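Long-range contacts in sorbitol-6-phosphate dehydrogenase (Erwinia amylovora CFBP1430, PDB 5O3Z), which catalyses, as a member of the short-chain dehydrogenase/reductase family, the oxidation of sorbitol 6-phosphate at its second carbon, probably with NAD, to fructose 6-phosphate: residues V10-G15 and A34-N39; G180-S185 and Y248-S253. All blocks are in the same frame, centred on the assembly; numbering follows the deposited sequence.

Both contacts lie in the single parallel sheet of the Rossmann fold but on different strand pairs, with centres 22 Å apart. Interaction 1 joins strands 8-12 and 32-37, and interaction 2 joins strand 182-188 to the run that leads into the last strand of the sheet in this chain, 253-256. Each is largely buried. Their chemistry differs: interaction 1 is regular parallel pairing that opens into a glycine turn held by an aspartate, and no other chain touches it. In interaction 2 regular pairing is just beginning, so threonine and histidine side chains take up much of the hydrogen bonding, and a second subunit packs against the 248-253 side.

Interaction 1 (V10-G15 and A34-N39); sequences VVIGGG and AVADLN
Gly-13, Gly-14 and Gly-15 curl over the end of strand 34-37, and the backbone N-H groups of all three bond to it. Ala-36 O takes two of these bonds, from Gly-13 N at 2.8 Å and Gly-14 N at 3.2 Å, the two donors arriving from opposite faces of the carbonyl plane. One residue on, Gly-15 N reaches Asp-37 OD2 at 2.9 Å, meeting that oxygen from above the carboxylate plane, 58° out of it. The chi1 of Asp-37, -157°, swings the carboxylate away from its own N and up to the glycine turn. Its other oxygen faces back to its own chain: Asn-39 N binds Asp-37 OD1 at 3.0 Å, an Asx turn; with one bond on each oxygen the rotation of the carboxylate is fixed.

Close packing goes with this path. Val-35 CG1 lies 3.6 Å from Gly-14 O, and a type II turn from Val-11 to Gly-14 carries the chain round, with Gly-13 at positive phi. Behind the turn the strands run parallel, 17° apart. Val-11 is the pivot, its N bonded to Ala-34 O and its O receiving Ala-36 N, both at 2.9 Å. On the face of Val-10 and Ile-12, Ile-12 CD1 touches Ala-36 CB at 4.2 Å.

The arrangement is the first beta-alpha-beta unit of a Rossmann fold, its glycine-rich turn and the acidic residue ending the second strand consistent with a dinucleotide site that favours NAD. Helix 17-28 packs on Val-11 and Val-35, and helix 40-54, N-capped by Asn-39, also covers Val-35 and touches Asp-37. Helix 69-83 closes the opposite face over Ile-12, Ala-34 and Ala-36, while strand 88-91 continues the sheet beyond 10-12.

Interaction 2 (G180-S185 and Y248-S253); sequences GITVHS and YCTGQS
The segments 181-185 and 249-253 run in roughly the same direction, 26° apart, and settle into parallel beta pairing where Ser-185 meets Ser-253, with Ser-185 N bonded almost straight to Gln-252 O at 2.8 Å. Further back, Gly-251 N gives a 2.7 Å bond to Val-183 O, the glycine turning the chain through a positive phi.

Side chains bridge the rest. Thr-250 OG1, held away from its own N by a chi1 of -170°, accepts from Val-183 N at 3.2 Å. The same hydroxyl donates to a water, which in turn donates a hydrogen bond to Ile-181 O. Thr-182 crosses Thr-250 obliquely, its CG2 lying 3.3 Å from Cys-249 O.

His-184 reaches the 249-252 run with both ring nitrogens. ND1 accepts from Gln-252 N at 3.3 Å, the donor tilted 26° from the ring plane, and NE2 makes a weak bond to Cys-249 O near that plane. Gln-252 lies alongside the ring, then bends so that NE2 returns to Thr-250 O at 2.9 Å; that amide also bonds Val-261 O of the second subunit.

The contact joins the sixth and seventh strands across the parallel Rossmann sheet, 248-253 leading from helix 231-242 into strand 253-256. Tyr-241 meets the His-184 ring edge-to-face. Helix 156-176 packs on Val-183, Thr-250 and Ser-253, and its Thr-169 bonds Ser-185 OG. Strand 139-145 flanks 182-185 across from 253-256.

Interaction 1 (V10-G15 and A34-N39)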
loop_
_atom_site.group_PDB
_atom_site.type_symbol
_atom_site.label_atom_id
_atom_site.label_comp_id
_atom_site.label_asym_id
_atom_site.label_seq_id
_atom_site.Cartn_x
_atom_site.Cartn_y
_atom_site.Cartn_z
ATOM N N VAL A 10 1.052 -8.069 29.475
ATOM C CA VAL A 10 1.049 -6.683 30.039
ATOM C C VAL A 10 0.173 -5.823 29.152
ATOM O O VAL A 10 0.449 -5.695 27.937
ATOM C CB VAL A 10 2.494 -6.129 30.046
ATOM C CG1 VAL A 10 2.547 -4.803 30.786
ATOM C CG2 VAL A 10 3.455 -7.144 30.658
ATOM N N VAL A 11 -0.838 -5.171 29.703
ATOM C CA VAL A 11 -1.661 -4.246 28.945
ATOM C C VAL A 11 -1.501 -2.802 29.482
ATOM O O VAL A 11 -1.922 -2.489 30.619
ATOM C CB VAL A 11 -3.127 -4.622 29.018
ATOM C CG1 VAL A 11 -3.988 -3.728 28.137
ATOM C CG2 VAL A 11 -3.339 -6.067 28.611
ATOM N N ILE A 12 -0.915 -1.927 28.648
ATOM C CA ILE A 12 -0.720 -0.507 28.951
ATOM C C ILE A 12 -2.002 0.168 28.530
ATOM O O ILE A 12 -2.436 0.060 27.312
ATOM C CB ILE A 12 0.439 0.127 28.138
ATOM C CG1 ILE A 12 1.677 -0.762 28.036
ATOM C CG2 ILE A 12 0.818 1.532 28.629
ATOM C CD1 ILE A 12 2.359 -1.110 29.328
ATOM N N GLY A 13 -2.595 0.897 29.457
ATOM C CA GLY A 13 -3.933 1.513 29.254
ATOM C C GLY A 13 -5.054 0.530 29.565
ATOM O O GLY A 13 -6.186 0.754 29.181
ATOM N N GLY A 14 -4.723 -0.508 30.343
ATOM C CA GLY A 14 -5.647 -1.522 30.786
ATOM C C GLY A 14 -6.764 -1.166 31.738
ATOM O O GLY A 14 -7.657 -1.985 31.966
ATOM N N GLY A 15 -6.808 0.059 32.230
ATOM C CA GLY A 15 -7.676 0.360 33.341
ATOM C C GLY A 15 -9.066 0.799 33.031
ATOM O O GLY A 15 -9.876 0.972 33.924
ATOM N N ALA A 34 -0.979 -8.330 33.681
ATOM C CA ALA A 34 -0.489 -7.113 34.344
ATOM C C ALA A 34 -1.285 -5.924 33.783
ATOM O O ALA A 34 -1.099 -5.563 32.609
ATOM C CB ALA A 34 0.996 -6.965 34.105
ATOM N N VAL A 35 -2.225 -5.400 34.574
ATOM C CA VAL A 35 -3.067 -4.221 34.241
ATOM C C VAL A 35 -2.281 -2.934 34.596
ATOM O O VAL A 35 -2.139 -2.609 35.830
ATOM C CB VAL A 35 -4.418 -4.245 34.971
ATOM C CG1 VAL A 35 -5.364 -3.128 34.539
ATOM C CG2 VAL A 35 -5.072 -5.625 34.789
ATOM N N ALA A 36 -1.763 -2.239 33.554
ATOM C CA ALA A 36 -0.911 -1.043 33.728
ATOM C C ALA A 36 -1.686 0.204 33.300
ATOM O O ALA A 36 -2.257 0.267 32.191
ATOM C CB ALA A 36 0.400 -1.207 32.990
ATOM N N ASP A 37 -1.769 1.212 34.166
ATOM C CA ASP A 37 -2.531 2.380 33.803
ATOM C C ASP A 37 -2.131 3.671 34.550
ATOM O O ASP A 37 -1.575 3.637 35.656
ATOM C CB ASP A 37 -4.015 2.058 34.012
ATOM C CG ASP A 37 -4.925 2.914 33.197
ATOM O OD1 ASP A 37 -5.304 3.992 33.752
ATOM O OD2 ASP A 37 -5.284 2.503 32.010
ATOM N N LEU A 38 -2.419 4.812 33.946
ATOM C CA LEU A 38 -2.087 6.111 34.584
ATOM C C LEU A 38 -2.879 6.178 35.910
ATOM O O LEU A 38 -2.348 6.652 36.916
ATOM C CB LEU A 38 -2.397 7.296 33.666
ATOM C CG LEU A 38 -1.878 8.740 33.914
ATOM C CD1 LEU A 38 -0.375 8.850 33.888
ATOM C CD2 LEU A 38 -2.426 9.684 32.840
ATOM N N ASN A 39 -4.115 5.653 35.896
ATOM C CA ASN A 39 -4.959 5.561 37.073
ATOM C C ASN A 39 -4.786 4.238 37.796
ATOM O O ASN A 39 -5.402 3.231 37.415
ATOM C CB ASN A 39 -6.424 5.768 36.715
ATOM C CG ASN A 39 -7.298 5.891 37.947
ATOM O OD1 ASN A 39 -7.086 5.237 38.944
ATOM N ND2 ASN A 39 -8.293 6.714 37.854
#

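Interaction 2 (G180-S185 and Y248-S253)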
loop_
_atom_site.group_PDB
_atom_site.type_symbol
_atom_site.label_atom_id
_atom_site.label_comp_id
_atom_site.label_asym_id
_atom_site.label_seq_id
_atom_site.Cartn_x
_atom_site.Cartn_y
_atom_site.Cartn_z
ATOM N N GLY A 180 12.602 -14.330 17.614
ATOM C CA GLY A 180 11.299 -14.970 17.568
ATOM C C GLY A 180 10.211 -14.167 18.195
ATOM O O GLY A 180 9.202 -14.696 18.644
ATOM N N ILE A 181 10.404 -12.865 18.290
ATOM C CA ILE A 181 9.323 -12.014 18.736
ATOM C C ILE A 181 8.687 -11.356 17.507
ATOM O O ILE A 181 9.388 -10.767 16.746
ATOM C CB ILE A 181 9.808 -10.888 19.683
ATOM C CG1 ILE A 181 10.522 -11.466 20.925
ATOM C CG2 ILE A 181 8.580 -10.130 20.189
ATOM C CD1 ILE A 181 11.284 -10.448 21.713
ATOM N N THR A 182 7.377 -11.454 17.386
ATOM C CA THR A 182 6.607 -10.758 16.376
ATOM C C THR A 182 5.888 -9.490 16.923
ATOM O O THR A 182 5.560 -9.393 18.091
ATOM C CB THR A 182 5.553 -11.671 15.743
ATOM O OG1 THR A 182 4.489 -11.903 16.657
ATOM C CG2 THR A 182 6.119 -12.944 15.285
ATOM N N VAL A 183 5.584 -8.552 16.013
ATOM C CA VAL A 183 5.094 -7.206 16.320
ATOM C C VAL A 183 4.086 -6.846 15.235
ATOM O O VAL A 183 4.431 -6.956 14.031
ATOM C CB VAL A 183 6.247 -6.208 16.234
ATOM C CG1 VAL A 183 5.817 -4.808 16.804
ATOM C CG2 VAL A 183 7.501 -6.744 16.923
ATOM N N HIS A 184 2.907 -6.432 15.644
ATOM C CA HIS A 184 1.787 -6.000 14.796
ATOM C C HIS A 184 1.114 -4.787 15.289
ATOM O O HIS A 184 1.118 -4.516 16.499
ATOM C CB HIS A 184 0.724 -7.079 14.717
ATOM C CG HIS A 184 1.226 -8.379 14.202
ATOM N ND1 HIS A 184 1.600 -8.543 12.871
ATOM C CD2 HIS A 184 1.479 -9.561 14.830
ATOM C CE1 HIS A 184 2.095 -9.766 12.716
ATOM N NE2 HIS A 184 2.023 -10.416 13.888
ATOM N N SER A 185 0.497 -4.047 14.358
ATOM C CA SER A 185 -0.361 -2.952 14.682
ATOM C C SER A 185 -1.750 -3.321 14.185
ATOM O O SER A 185 -1.924 -3.824 13.030
ATOM C CB SER A 185 0.169 -1.665 14.030
ATOM O OG SER A 185 1.286 -1.126 14.742
ATOM N N TYR A 248 4.577 -17.120 11.960
ATOM C CA TYR A 248 5.235 -16.766 10.716
ATOM C C TYR A 248 4.712 -15.428 10.149
ATOM O O TYR A 248 5.014 -15.073 9.003
ATOM C CB TYR A 248 5.090 -17.921 9.713
ATOM C CG TYR A 248 5.993 -17.821 8.573
ATOM C CD1 TYR A 248 7.372 -17.994 8.727
ATOM C CD2 TYR A 248 5.472 -17.669 7.266
ATOM C CE1 TYR A 248 8.224 -17.920 7.666
ATOM C CE2 TYR A 248 6.325 -17.611 6.176
ATOM C CZ TYR A 248 7.666 -17.732 6.365
ATOM O OH TYR A 248 8.499 -17.666 5.280
ATOM N N CYS A 249 3.926 -14.713 10.950
ATOM C CA CYS A 249 3.461 -13.396 10.601
ATOM C C CYS A 249 4.168 -12.368 11.457
ATOM O O CYS A 249 4.102 -12.421 12.733
ATOM C CB CYS A 249 1.926 -13.277 10.776
ATOM S SG CYS A 249 0.997 -14.370 9.603
ATOM N N THR A 250 4.806 -11.395 10.824
ATOM C CA THR A 250 5.300 -10.264 11.672
ATOM C C THR A 250 5.424 -8.953 10.905
ATOM O O THR A 250 5.546 -8.926 9.676
ATOM C CB THR A 250 6.670 -10.598 12.336
ATOM O OG1 THR A 250 7.000 -9.588 13.329
ATOM C CG2 THR A 250 7.710 -10.556 11.346
ATOM N N GLY A 251 5.348 -7.857 11.659
ATOM C CA GLY A 251 5.391 -6.525 11.112
ATOM C C GLY A 251 4.136 -5.980 10.461
ATOM O O GLY A 251 4.209 -5.019 9.725
ATOM N N GLN A 252 3.035 -6.606 10.675
ATOM C CA GLN A 252 1.812 -6.307 9.970
ATOM C C GLN A 252 0.901 -5.163 10.503
ATOM O O GLN A 252 0.859 -4.846 11.694
ATOM C CB GLN A 252 0.995 -7.603 9.778
ATOM C CG GLN A 252 1.710 -8.762 9.117
ATOM C CD GLN A 252 2.258 -8.450 7.757
ATOM O OE1 GLN A 252 1.537 -7.987 6.857
ATOM N NE2 GLN A 252 3.544 -8.683 7.578
ATOM N N SER A 253 0.243 -4.479 9.582
ATOM C CA SER A 253 -0.859 -3.590 9.896
ATOM C C SER A 253 -2.075 -4.370 9.574
ATOM O O SER A 253 -2.362 -4.584 8.392
ATOM C CB SER A 253 -0.776 -2.316 9.058
ATOM O OG SER A 253 0.463 -1.638 9.233
HETATM O O HOH W 1 9.430 -10.082 14.329
#